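Long-range contacts in Emp47p (form1) (PDB 2A6Y), which serves as a calcium-independent cargo receptor with a carbohydrate recognition domain and is probably involved in the secretion of glycoproteins: residues Q84-I89 with N208-N213; G114-V119 with R130-D135; G123-T128 with F150-M155. One frame throughout, in Å; residues are numbered along the deposited sequence.

Interaction 2 is the buried one: two paired strands, 114-119 and 130-135, near the middle of the domain, carried by a regular ladder of backbone bonds. Interactions 1 and 3 lie farther out, are only partly buried, and depend on loops. In interaction 1 a single carboxylate does most of the polar work, whereas interaction 3 has one backbone bond and a few apolar touches. All three reach the same seven-stranded sheet. Strand 88-95, entered from interaction 1, pairs with strand 115-120 through I89 and V119. On the other side of the hairpin, strand 128-135 pairs with the edge strand 151-154 of interaction 3, where G131 bonds to F150 and A151.

Interaction 1: Q84-I89 with N208-N213; sequences QTDGGI and NGAVNN
The side chains of D86 and V211 run antiparallel, each passing the other's flank, and the carboxylate of D86 ends up over the turn of backbone that carries V211. CG lies between the backbone N and the carbonyl carbon (chi1 51°), which swings both oxygens toward 208-213. Each takes one amide. V211 N gives a bond of 2.9 Å to D86 OD1, fairly straight at 162°, reaching the oxygen on its syn side but 33° out of the carboxylate plane. A210 N bonds to D86 OD2 at 3.1 Å, on the syn lone pair. The two-pronged grip restrains rotation of the carboxylate.

V211 answers with its two methyls. CG2 sits 3.5 Å from D86 CG, packed against the carboxylate that the V211 backbone N binds, while CG1, anti to its own backbone N, reaches the other way to lie 3.6 Å from Q84 O. Between these branches, V211 CB rests against T85 CA. Q84 O is also joined to N212 ND2 through one bridging water.

Next to the carboxylate the backbones come close: the CA atoms of G87 and N208 are 3.8 Å apart, and G209 CA lies 3.3 Å from D86 OD1. Neither glycine puts a side chain into this gap. T85 OG1 accepts from G87 N, an ST turn that shapes the chain just around D86. N208 turns its amide away, OD1 accepting from S54 N and ND2 giving to N51 O and E216 O.

Loops at this end of the sandwich form the sugar site in legume-type lectins, and an aspartate beside a glycine-containing loop is consistent with that, though no sugar is present here. Chemically, the two N-H donors should stabilise the carboxylate's negative charge and set its oxygens in a fixed direction.

Interaction 2: G114-V119 with R130-D135; sequences GLQLLV and RGQLND
The side chains of Q116 and Q132 run alongside each other on one face of the sheet; their amide planes are turned 76° apart and do not stack. Q116 reaches out extended and sets OE1 3.3 Å from Q132 CG, against the aliphatic stem instead of the other amide; Q132 bends at its second torsion (chi2 -71°). Their polar ends have other partners: Q116 NE2 bonds S90, and Q132 bonds S149 and I145. R130 and L118 share this face, the guanidinium leading off to S149 and T128.

L115, L117 and L133 share the opposite face, where L117 meets V168 of the other sheet. L115 CD1 is 4.2 Å from L133 CD1, and L133 CD1 also covers G114 O at 3.3 Å.

Between the faces runs the ladder. Q116 and Q132 exchange two bonds of 2.9 Å, as do L118 and R130, while G114 and N134 close the far end, G114 N meeting N134 O from above the carbonyl plane. This is an antiparallel beta hairpin, strands 115-120 and 128-135, within the seven-stranded sheet of the legume-lectin beta sandwich.

Interaction 3: G123-T128 with F150-M155; sequences GPLGPT and FASCLM
L154 lays its CD2 methyl over L125 and against the T128 methyl: CD2 is 4.1 Å from L125 CB, 3.5 Å from L125 O and 4.0 Å from T128 CG2, so one methyl covers both the turn and the start of the next strand. L154 CG is anti to its carbonyl carbon (chi1 -60°), which brings the branch back toward the loop although its CB bond starts off away from it. The side chains of T128 and L154 cross obliquely, and the other end of L125 only grazes S152.

Beneath these side chains the backbones draw together, T128 and L154 forming an antiparallel non-hydrogen-bonded pair. Flanking it, M155 N donates to P127 O at 2.9 Å and 171°, a straight bond at the hydrogen, yet the donor stands 49° out of the carbonyl plane. The same oxygen also faces L154 CA. Within the pair, T128 CA lies 3.3 Å from C153 O, and T128 CB packs beside that carbonyl too. The ring of P127 meets M155 from its CB, 3.1 Å from M155 O, a tight touch.

The loop is kept compact by a type I turn from G123 to G126, in which G126 N bonds G123 O. T128 OG1 goes to R130 of its own strand. C153 sends its sulfur the other way, into a disulfide with C187 of strand 185-194, which links the edge of this sheet to the second sheet of the sandwich.

The contact therefore extends the pairing of strands 128-135 and 151-154 past its regular end with a single backbone bond, short and straight at the hydrogen but off the lone pairs of its acceptor. Around it are weak CH...O touches and a small apolar patch, with L125 and L154 still exposed, and the C153-C187 disulfide is the covalent tie beside it.

Interaction 1: Q84-I89 with N208-N213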
ATOM      1  N   GLN A  84     -11.725   3.543 -16.913  1.00 17.16           N
ATOM      2  CA  GLN A  84     -11.648   2.241 -16.227  1.00 14.17           C
ATOM      3  C   GLN A  84     -10.546   1.398 -16.817  1.00 14.89           C
ATOM      4  O   GLN A  84     -10.488   1.242 -18.029  1.00 16.61           O
ATOM      5  CB  GLN A  84     -13.008   1.550 -16.398  1.00 15.34           C
ATOM      6  CG  GLN A  84     -12.964   0.167 -15.738  1.00 16.24           C
ATOM      7  CD  GLN A  84     -14.242  -0.611 -15.839  1.00 22.34           C
ATOM      8  OE1 GLN A  84     -14.316  -1.825 -15.528  1.00 27.96           O
ATOM      9  NE2 GLN A  84     -15.304   0.016 -16.301  1.00 20.03           N
ATOM     10  N   THR A  85      -9.667   0.835 -15.992  1.00 12.79           N
ATOM     11  CA  THR A  85      -8.624  -0.043 -16.468  1.00 13.03           C
ATOM     12  C   THR A  85      -8.416  -1.204 -15.488  1.00 11.63           C
ATOM     13  O   THR A  85      -8.978  -1.177 -14.394  1.00 12.63           O
ATOM     14  CB  THR A  85      -7.223   0.621 -16.610  1.00 12.64           C
ATOM     15  OG1 THR A  85      -6.673   0.776 -15.294  1.00 13.61           O
ATOM     16  CG2 THR A  85      -7.314   1.978 -17.296  1.00 14.91           C
ATOM     17  N   ASP A  86      -7.580  -2.171 -15.902  1.00 12.52           N
ATOM     18  CA  ASP A  86      -7.130  -3.266 -15.085  1.00 14.68           C
ATOM     19  C   ASP A  86      -5.880  -2.894 -14.294  1.00 11.54           C
ATOM     20  O   ASP A  86      -5.266  -3.769 -13.683  1.00 13.41           O
ATOM     21  CB  ASP A  86      -6.789  -4.449 -16.025  1.00 17.05           C
ATOM     22  CG  ASP A  86      -5.845  -4.017 -17.154  1.00 20.52           C
ATOM     23  OD1 ASP A  86      -5.667  -2.848 -17.604  1.00 16.46           O
ATOM     24  OD2 ASP A  86      -5.260  -5.016 -17.674  1.00 20.43           O
ATOM     25  N   GLY A  87      -5.476  -1.632 -14.272  1.00 10.54           N
ATOM     26  CA  GLY A  87      -4.331  -1.251 -13.470  1.00 11.92           C
ATOM     27  C   GLY A  87      -4.710  -1.134 -11.996  1.00 11.24           C
ATOM     28  O   GLY A  87      -5.876  -1.323 -11.604  1.00 11.24           O
ATOM     29  N   GLY A  88      -3.725  -0.772 -11.180  1.00 10.96           N
ATOM     30  CA  GLY A  88      -4.061  -0.481  -9.769  1.00 11.03           C
ATOM     31  C   GLY A  88      -2.748  -0.317  -9.013  1.00  9.58           C
ATOM     32  O   GLY A  88      -1.663  -0.720  -9.487  1.00 12.58           O
ATOM     33  N   ILE A  89      -2.902   0.231  -7.808  1.00  9.80           N
ATOM     34  CA  ILE A  89      -1.747   0.396  -6.890  1.00  9.94           C
ATOM     35  C   ILE A  89      -2.137  -0.272  -5.567  1.00 10.09           C
ATOM     36  O   ILE A  89      -3.250  -0.073  -5.065  1.00 11.22           O
ATOM     37  CB  ILE A  89      -1.397   1.876  -6.755  1.00 10.84           C
ATOM     38  CG1 ILE A  89      -0.222   2.090  -5.767  1.00 11.83           C
ATOM     39  CG2 ILE A  89      -2.572   2.766  -6.356  1.00 11.63           C
ATOM     40  CD1 ILE A  89       0.350   3.491  -5.902  1.00 12.19           C
ATOM     41  N   ASN A 208      -0.133  -0.616 -14.632  1.00 10.96           N
ATOM     42  CA  ASN A 208      -1.232   0.037 -15.347  1.00 10.89           C
ATOM     43  C   ASN A 208      -1.990  -0.936 -16.240  1.00 12.29           C
ATOM     44  O   ASN A 208      -3.037  -0.559 -16.778  1.00 13.93           O
ATOM     45  CB  ASN A 208      -0.777   1.312 -16.075  1.00 12.14           C
ATOM     46  CG  ASN A 208       0.415   1.169 -16.994  1.00 11.51           C
ATOM     47  OD1 ASN A 208       0.674   0.042 -17.397  1.00 12.95           O
ATOM     48  ND2 ASN A 208       1.050   2.283 -17.369  1.00 12.15           N
ATOM     49  N   GLY A 209      -1.566  -2.188 -16.400  1.00 12.67           N
ATOM     50  CA  GLY A 209      -2.371  -3.098 -17.195  1.00 14.46           C
ATOM     51  C   GLY A 209      -2.299  -2.810 -18.684  1.00 13.55           C
ATOM     52  O   GLY A 209      -1.518  -1.977 -19.148  1.00 14.71           O
ATOM     53  N   ALA A 210      -3.165  -3.531 -19.409  1.00 12.78           N
ATOM     54  CA  ALA A 210      -3.230  -3.416 -20.837  1.00 12.65           C
ATOM     55  C   ALA A 210      -4.507  -2.749 -21.320  1.00 11.82           C
ATOM     56  O   ALA A 210      -4.611  -2.491 -22.551  1.00 14.05           O
ATOM     57  CB  ALA A 210      -3.096  -4.787 -21.503  1.00 14.58           C
ATOM     58  N   VAL A 211      -5.478  -2.442 -20.468  1.00 12.28           N
ATOM     59  CA  VAL A 211      -6.760  -1.976 -21.055  1.00 12.23           C
ATOM     60  C   VAL A 211      -6.556  -0.642 -21.771  1.00 12.34           C
ATOM     61  O   VAL A 211      -5.977   0.307 -21.203  1.00 13.10           O
ATOM     62  CB  VAL A 211      -7.827  -1.866 -19.954  1.00 12.36           C
ATOM     63  CG1 VAL A 211      -9.010  -1.040 -20.426  1.00 16.08           C
ATOM     64  CG2 VAL A 211      -8.324  -3.227 -19.479  1.00 16.56           C
ATOM     65  N   ASN A 212      -7.021  -0.589 -23.021  1.00 13.36           N
ATOM     66  CA  ASN A 212      -6.979   0.594 -23.874  1.00 14.52           C
ATOM     67  C   ASN A 212      -5.571   1.118 -24.061  1.00 14.88           C
ATOM     68  O   ASN A 212      -5.346   2.282 -24.395  1.00 16.08           O
ATOM     69  CB  ASN A 212      -7.926   1.666 -23.293  1.00 18.36           C
ATOM     70  CG  ASN A 212      -9.378   1.224 -23.465  1.00 23.86           C
ATOM     71  OD1 ASN A 212      -9.728   0.539 -24.447  1.00 29.29           O
ATOM     72  ND2 ASN A 212     -10.287   1.590 -22.559  1.00 27.34           N
ATOM     73  N   ASN A 213      -4.595   0.215 -23.873  1.00 14.68           N
ATOM     74  CA  ASN A 213      -3.183   0.573 -23.936  1.00 15.24           C
ATOM     75  C   ASN A 213      -2.882   1.853 -23.159  1.00 12.92           C
ATOM     76  O   ASN A 213      -2.068   2.710 -23.534  1.00 16.34           O
ATOM     77  CB  ASN A 213      -2.721   0.693 -25.397  1.00 15.93           C
ATOM     78  CG  ASN A 213      -2.979  -0.670 -26.066  1.00 15.48           C
ATOM     79  OD1 ASN A 213      -2.354  -1.677 -25.709  1.00 16.63           O
ATOM     80  ND2 ASN A 213      -3.892  -0.791 -27.000  1.00 18.90           N
TER
HETATM   81  O   HOH W   1     -10.361   3.028 -20.123  1.00 19.94           O

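Interaction 2: G114-V119 with R130-D135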
ATOM      1  N   GLY A 114      -1.370 -11.102   5.599  1.00 11.69           N
ATOM      2  CA  GLY A 114      -1.507  -9.777   6.142  1.00 12.12           C
ATOM      3  C   GLY A 114      -2.523  -8.967   5.352  1.00 11.85           C
ATOM      4  O   GLY A 114      -3.604  -9.459   5.054  1.00 13.78           O
ATOM      5  N   LEU A 115      -2.155  -7.709   5.070  1.00 12.37           N
ATOM      6  CA  LEU A 115      -3.080  -6.718   4.516  1.00 11.63           C
ATOM      7  C   LEU A 115      -2.651  -6.181   3.145  1.00 11.09           C
ATOM      8  O   LEU A 115      -1.495  -5.785   3.017  1.00 12.61           O
ATOM      9  CB  LEU A 115      -3.153  -5.526   5.471  1.00 12.16           C
ATOM     10  CG  LEU A 115      -4.015  -4.338   5.041  1.00 11.90           C
ATOM     11  CD1 LEU A 115      -5.496  -4.677   4.993  1.00 14.52           C
ATOM     12  CD2 LEU A 115      -3.792  -3.175   6.005  1.00 13.94           C
ATOM     13  N   GLN A 116      -3.607  -6.177   2.227  1.00 10.81           N
ATOM     14  CA  GLN A 116      -3.430  -5.483   0.949  1.00 11.40           C
ATOM     15  C   GLN A 116      -4.407  -4.322   0.915  1.00 10.99           C
ATOM     16  O   GLN A 116      -5.605  -4.572   1.146  1.00 13.52           O
ATOM     17  CB  GLN A 116      -3.676  -6.411  -0.224  1.00 12.10           C
ATOM     18  CG  GLN A 116      -3.668  -5.755  -1.571  1.00 12.59           C
ATOM     19  CD  GLN A 116      -4.344  -6.509  -2.694  1.00 11.69           C
ATOM     20  OE1 GLN A 116      -5.146  -7.416  -2.474  1.00 12.83           O
ATOM     21  NE2 GLN A 116      -4.018  -6.171  -3.961  1.00 12.34           N
ATOM     22  N   LEU A 117      -3.931  -3.099   0.665  1.00 10.61           N
ATOM     23  CA  LEU A 117      -4.866  -1.987   0.430  1.00 10.40           C
ATOM     24  C   LEU A 117      -4.791  -1.688  -1.077  1.00  9.50           C
ATOM     25  O   LEU A 117      -3.719  -1.281  -1.555  1.00 11.09           O
ATOM     26  CB  LEU A 117      -4.497  -0.741   1.237  1.00 11.91           C
ATOM     27  CG  LEU A 117      -4.594  -0.886   2.765  1.00 11.50           C
ATOM     28  CD1 LEU A 117      -4.044   0.321   3.495  1.00 14.47           C
ATOM     29  CD2 LEU A 117      -6.063  -1.068   3.203  1.00 14.73           C
ATOM     30  N   LEU A 118      -5.886  -1.911  -1.785  1.00 10.18           N
ATOM     31  CA  LEU A 118      -5.907  -1.794  -3.244  1.00 11.15           C
ATOM     32  C   LEU A 118      -6.648  -0.524  -3.679  1.00 10.82           C
ATOM     33  O   LEU A 118      -7.836  -0.347  -3.299  1.00 12.34           O
ATOM     34  CB  LEU A 118      -6.602  -3.005  -3.874  1.00 11.26           C
ATOM     35  CG  LEU A 118      -6.779  -2.925  -5.391  1.00 11.62           C
ATOM     36  CD1 LEU A 118      -5.429  -2.878  -6.109  1.00 12.14           C
ATOM     37  CD2 LEU A 118      -7.573  -4.156  -5.842  1.00 12.52           C
ATOM     38  N   VAL A 119      -5.979   0.308  -4.478  1.00 11.21           N
ATOM     39  CA  VAL A 119      -6.635   1.450  -5.103  1.00 11.02           C
ATOM     40  C   VAL A 119      -6.767   1.122  -6.568  1.00  9.72           C
ATOM     41  O   VAL A 119      -5.760   0.870  -7.258  1.00 11.09           O
ATOM     42  CB  VAL A 119      -5.814   2.731  -4.914  1.00 12.29           C
ATOM     43  CG1 VAL A 119      -6.502   3.888  -5.674  1.00 14.08           C
ATOM     44  CG2 VAL A 119      -5.733   3.056  -3.430  1.00 14.72           C
ATOM     45  N   ARG A 130      -9.855  -0.418  -1.251  1.00 11.35           N
ATOM     46  CA  ARG A 130     -10.344  -1.630  -0.652  1.00 10.86           C
ATOM     47  C   ARG A 130      -9.351  -2.297   0.268  1.00 10.55           C
ATOM     48  O   ARG A 130      -8.161  -2.342  -0.046  1.00 12.72           O
ATOM     49  CB  ARG A 130     -10.694  -2.650  -1.762  1.00 11.61           C
ATOM     50  CG  ARG A 130     -11.927  -2.226  -2.535  1.00 12.50           C
ATOM     51  CD  ARG A 130     -12.074  -3.002  -3.826  1.00 12.77           C
ATOM     52  NE  ARG A 130     -13.283  -2.655  -4.574  1.00 12.53           N
ATOM     53  CZ  ARG A 130     -14.449  -3.265  -4.480  1.00 12.00           C
ATOM     54  NH1 ARG A 130     -14.580  -4.256  -3.618  1.00 13.84           N
ATOM     55  NH2 ARG A 130     -15.502  -2.927  -5.206  1.00 13.63           N
ATOM     56  N   GLY A 131      -9.841  -2.858   1.399  1.00 11.62           N
ATOM     57  CA  GLY A 131      -9.030  -3.711   2.252  1.00 12.05           C
ATOM     58  C   GLY A 131      -9.246  -5.184   1.900  1.00 12.49           C
ATOM     59  O   GLY A 131     -10.398  -5.654   1.846  1.00 12.79           O
ATOM     60  N   GLN A 132      -8.130  -5.894   1.668  1.00 12.06           N
ATOM     61  CA  GLN A 132      -8.147  -7.328   1.414  1.00 11.29           C
ATOM     62  C   GLN A 132      -7.258  -7.965   2.487  1.00 12.11           C
ATOM     63  O   GLN A 132      -6.220  -7.378   2.848  1.00 13.25           O
ATOM     64  CB  GLN A 132      -7.622  -7.677   0.031  1.00 12.17           C
ATOM     65  CG  GLN A 132      -8.120  -6.786  -1.100  1.00 12.59           C
ATOM     66  CD  GLN A 132      -9.590  -6.937  -1.504  1.00 11.71           C
ATOM     67  OE1 GLN A 132     -10.244  -5.910  -1.768  1.00 14.12           O
ATOM     68  NE2 GLN A 132     -10.104  -8.176  -1.560  1.00 13.55           N
ATOM     69  N   LEU A 133      -7.644  -9.145   2.947  1.00 11.98           N
ATOM     70  CA  LEU A 133      -6.864  -9.885   3.911  1.00 13.03           C
ATOM     71  C   LEU A 133      -6.584 -11.293   3.411  1.00 13.28           C
ATOM     72  O   LEU A 133      -7.416 -11.900   2.726  1.00 14.53           O
ATOM     73  CB  LEU A 133      -7.630 -10.013   5.253  1.00 15.90           C
ATOM     74  CG  LEU A 133      -6.760  -9.882   6.507  1.00 17.25           C
ATOM     75  CD1 LEU A 133      -6.252  -8.460   6.705  1.00 17.87           C
ATOM     76  CD2 LEU A 133      -7.581 -10.340   7.720  1.00 19.23           C
ATOM     77  N   ASN A 134      -5.411 -11.797   3.798  1.00 12.98           N
ATOM     78  CA  ASN A 134      -5.078 -13.205   3.555  1.00 14.11           C
ATOM     79  C   ASN A 134      -4.136 -13.663   4.651  1.00 14.09           C
ATOM     80  O   ASN A 134      -3.602 -12.814   5.403  1.00 14.66           O
ATOM     81  CB  ASN A 134      -4.473 -13.367   2.152  1.00 13.73           C
ATOM     82  CG  ASN A 134      -4.484 -14.824   1.740  1.00 14.72           C
ATOM     83  OD1 ASN A 134      -5.391 -15.608   2.014  1.00 17.14           O
ATOM     84  ND2 ASN A 134      -3.438 -15.218   1.037  1.00 15.80           N
ATOM     85  N   ASP A 135      -3.946 -14.984   4.745  1.00 15.46           N
ATOM     86  CA  ASP A 135      -3.130 -15.520   5.861  1.00 14.83           C
ATOM     87  C   ASP A 135      -2.028 -16.433   5.338  1.00 14.90           C
ATOM     88  O   ASP A 135      -1.488 -17.202   6.145  1.00 16.10           O
ATOM     89  CB  ASP A 135      -4.011 -16.257   6.842  1.00 16.06           C
ATOM     90  CG  ASP A 135      -4.720 -17.471   6.254  1.00 19.38           C
ATOM     91  OD1 ASP A 135      -4.451 -17.787   5.062  1.00 18.50           O
ATOM     92  OD2 ASP A 135      -5.557 -18.059   7.007  1.00 22.37           O
TER

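Interaction 3: G123-T128 with F150-M155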
ATOM      1  N   GLY A 123     -13.412  -2.606 -10.437  1.00 12.45           N
ATOM      2  CA  GLY A 123     -14.504  -3.331  -9.828  1.00 13.41           C
ATOM      3  C   GLY A 123     -15.861  -2.662 -10.023  1.00 12.52           C
ATOM      4  O   GLY A 123     -15.949  -1.554 -10.570  1.00 13.03           O
ATOM      5  N   PRO A 124     -16.940  -3.332  -9.648  1.00 12.61           N
ATOM      6  CA  PRO A 124     -18.259  -2.820  -9.987  1.00 11.97           C
ATOM      7  C   PRO A 124     -18.616  -1.474  -9.347  1.00 12.25           C
ATOM      8  O   PRO A 124     -19.530  -0.799  -9.862  1.00 13.62           O
ATOM      9  CB  PRO A 124     -19.218  -3.929  -9.479  1.00 13.47           C
ATOM     10  CG  PRO A 124     -18.342  -5.166  -9.581  1.00 13.21           C
ATOM     11  CD  PRO A 124     -17.007  -4.696  -9.076  1.00 12.93           C
ATOM     12  N   LEU A 125     -17.961  -1.112  -8.251  1.00 12.79           N
ATOM     13  CA  LEU A 125     -18.261   0.140  -7.533  1.00 12.75           C
ATOM     14  C   LEU A 125     -17.535   1.337  -8.160  1.00 13.50           C
ATOM     15  O   LEU A 125     -17.793   2.488  -7.757  1.00 14.68           O
ATOM     16  CB  LEU A 125     -17.895   0.037  -6.069  1.00 13.98           C
ATOM     17  CG  LEU A 125     -18.624  -1.055  -5.279  1.00 12.82           C
ATOM     18  CD1 LEU A 125     -18.190  -1.021  -3.795  1.00 17.80           C
ATOM     19  CD2 LEU A 125     -20.142  -0.973  -5.370  1.00 16.64           C
ATOM     20  N   GLY A 126     -16.643   1.102  -9.119  1.00 12.39           N
ATOM     21  CA  GLY A 126     -15.807   2.193  -9.633  1.00 12.51           C
ATOM     22  C   GLY A 126     -14.575   2.419  -8.759  1.00 11.23           C
ATOM     23  O   GLY A 126     -14.171   1.522  -8.030  1.00 12.75           O
ATOM     24  N   PRO A 127     -13.965   3.591  -8.830  1.00 12.10           N
ATOM     25  CA  PRO A 127     -12.746   3.884  -8.068  1.00 10.93           C
ATOM     26  C   PRO A 127     -12.979   3.706  -6.580  1.00 12.71           C
ATOM     27  O   PRO A 127     -13.861   4.301  -5.962  1.00 13.90           O
ATOM     28  CB  PRO A 127     -12.417   5.346  -8.408  1.00 12.20           C
ATOM     29  CG  PRO A 127     -13.145   5.607  -9.661  1.00 17.15           C
ATOM     30  CD  PRO A 127     -14.333   4.681  -9.742  1.00 14.08           C
ATOM     31  N   THR A 128     -12.119   2.842  -6.016  1.00 12.28           N
ATOM     32  CA  THR A 128     -12.213   2.493  -4.604  1.00 11.68           C
ATOM     33  C   THR A 128     -10.855   2.373  -3.943  1.00 10.50           C
ATOM     34  O   THR A 128      -9.852   2.124  -4.645  1.00 11.15           O
ATOM     35  CB  THR A 128     -12.918   1.123  -4.383  1.00 11.87           C
ATOM     36  OG1 THR A 128     -12.395   0.136  -5.282  1.00 13.09           O
ATOM     37  CG2 THR A 128     -14.418   1.264  -4.643  1.00 13.61           C
ATOM     38  N   PHE A 150     -12.785  -6.849   2.720  1.00 13.68           N
ATOM     39  CA  PHE A 150     -13.462  -6.875   4.048  1.00 15.03           C
ATOM     40  C   PHE A 150     -14.051  -5.515   4.375  1.00 14.50           C
ATOM     41  O   PHE A 150     -14.905  -5.403   5.279  1.00 17.87           O
ATOM     42  CB  PHE A 150     -12.538  -7.330   5.187  1.00 15.58           C
ATOM     43  CG  PHE A 150     -11.355  -6.428   5.500  1.00 14.81           C
ATOM     44  CD1 PHE A 150     -11.415  -5.348   6.347  1.00 16.55           C
ATOM     45  CD2 PHE A 150     -10.131  -6.703   4.893  1.00 14.93           C
ATOM     46  CE1 PHE A 150     -10.315  -4.521   6.587  1.00 17.03           C
ATOM     47  CE2 PHE A 150      -9.009  -5.905   5.130  1.00 15.38           C
ATOM     48  CZ  PHE A 150      -9.105  -4.814   5.971  1.00 14.83           C
ATOM     49  N   ALA A 151     -13.590  -4.521   3.648  1.00 15.67           N
ATOM     50  CA  ALA A 151     -14.039  -3.147   3.867  1.00 15.44           C
ATOM     51  C   ALA A 151     -13.587  -2.299   2.670  1.00 14.86           C
ATOM     52  O   ALA A 151     -12.634  -2.653   1.977  1.00 15.95           O
ATOM     53  CB  ALA A 151     -13.531  -2.494   5.135  1.00 16.62           C
ATOM     54  N   SER A 152     -14.221  -1.182   2.420  1.00 15.57           N
ATOM     55  CA  SER A 152     -13.837  -0.310   1.311  1.00 15.67           C
ATOM     56  C   SER A 152     -14.494   1.051   1.478  1.00 15.00           C
ATOM     57  O   SER A 152     -15.479   1.250   2.209  1.00 19.06           O
ATOM     58  CB  SER A 152     -14.288  -0.929  -0.027  1.00 17.84           C
ATOM     59  OG  SER A 152     -15.725  -0.950  -0.081  1.00 21.53           O
ATOM     60  N   CYS A 153     -13.914   1.978   0.687  1.00 14.51           N
ATOM     61  CA  CYS A 153     -14.621   3.263   0.477  1.00 14.83           C
ATOM     62  C   CYS A 153     -14.447   3.615  -0.983  1.00 14.03           C
ATOM     63  O   CYS A 153     -13.570   3.154  -1.723  1.00 16.02           O
ATOM     64  CB  CYS A 153     -14.149   4.384   1.422  1.00 15.46           C
ATOM     65  SG  CYS A 153     -12.412   4.857   1.104  1.00 15.78           S
ATOM     66  N   LEU A 154     -15.314   4.468  -1.490  1.00 16.68           N
ATOM     67  CA  LEU A 154     -15.179   5.071  -2.819  1.00 15.82           C
ATOM     68  C   LEU A 154     -14.077   6.122  -2.738  1.00 16.72           C
ATOM     69  O   LEU A 154     -13.954   6.866  -1.763  1.00 21.89           O
ATOM     70  CB  LEU A 154     -16.534   5.661  -3.210  1.00 18.93           C
ATOM     71  CG  LEU A 154     -17.685   4.646  -3.270  1.00 18.25           C
ATOM     72  CD1 LEU A 154     -19.024   5.350  -3.375  1.00 28.44           C
ATOM     73  CD2 LEU A 154     -17.492   3.739  -4.466  1.00 24.70           C
ATOM     74  N   MET A 155     -13.225   6.163  -3.767  1.00 16.77           N
ATOM     75  CA  MET A 155     -12.087   7.057  -3.725  1.00 18.51           C
ATOM     76  C   MET A 155     -11.665   7.450  -5.133  1.00 16.07           C
ATOM     77  O   MET A 155     -11.124   6.590  -5.838  1.00 20.12           O
ATOM     78  CB  MET A 155     -10.901   6.421  -2.980  1.00 21.78           C
ATOM     79  CG  MET A 155      -9.759   7.441  -2.860  1.00 24.52           C
ATOM     80  SD  MET A 155      -8.194   6.717  -2.420  1.00 27.40           S
ATOM     81  CE  MET A 155      -7.012   7.946  -3.016  1.00 38.01           C
TER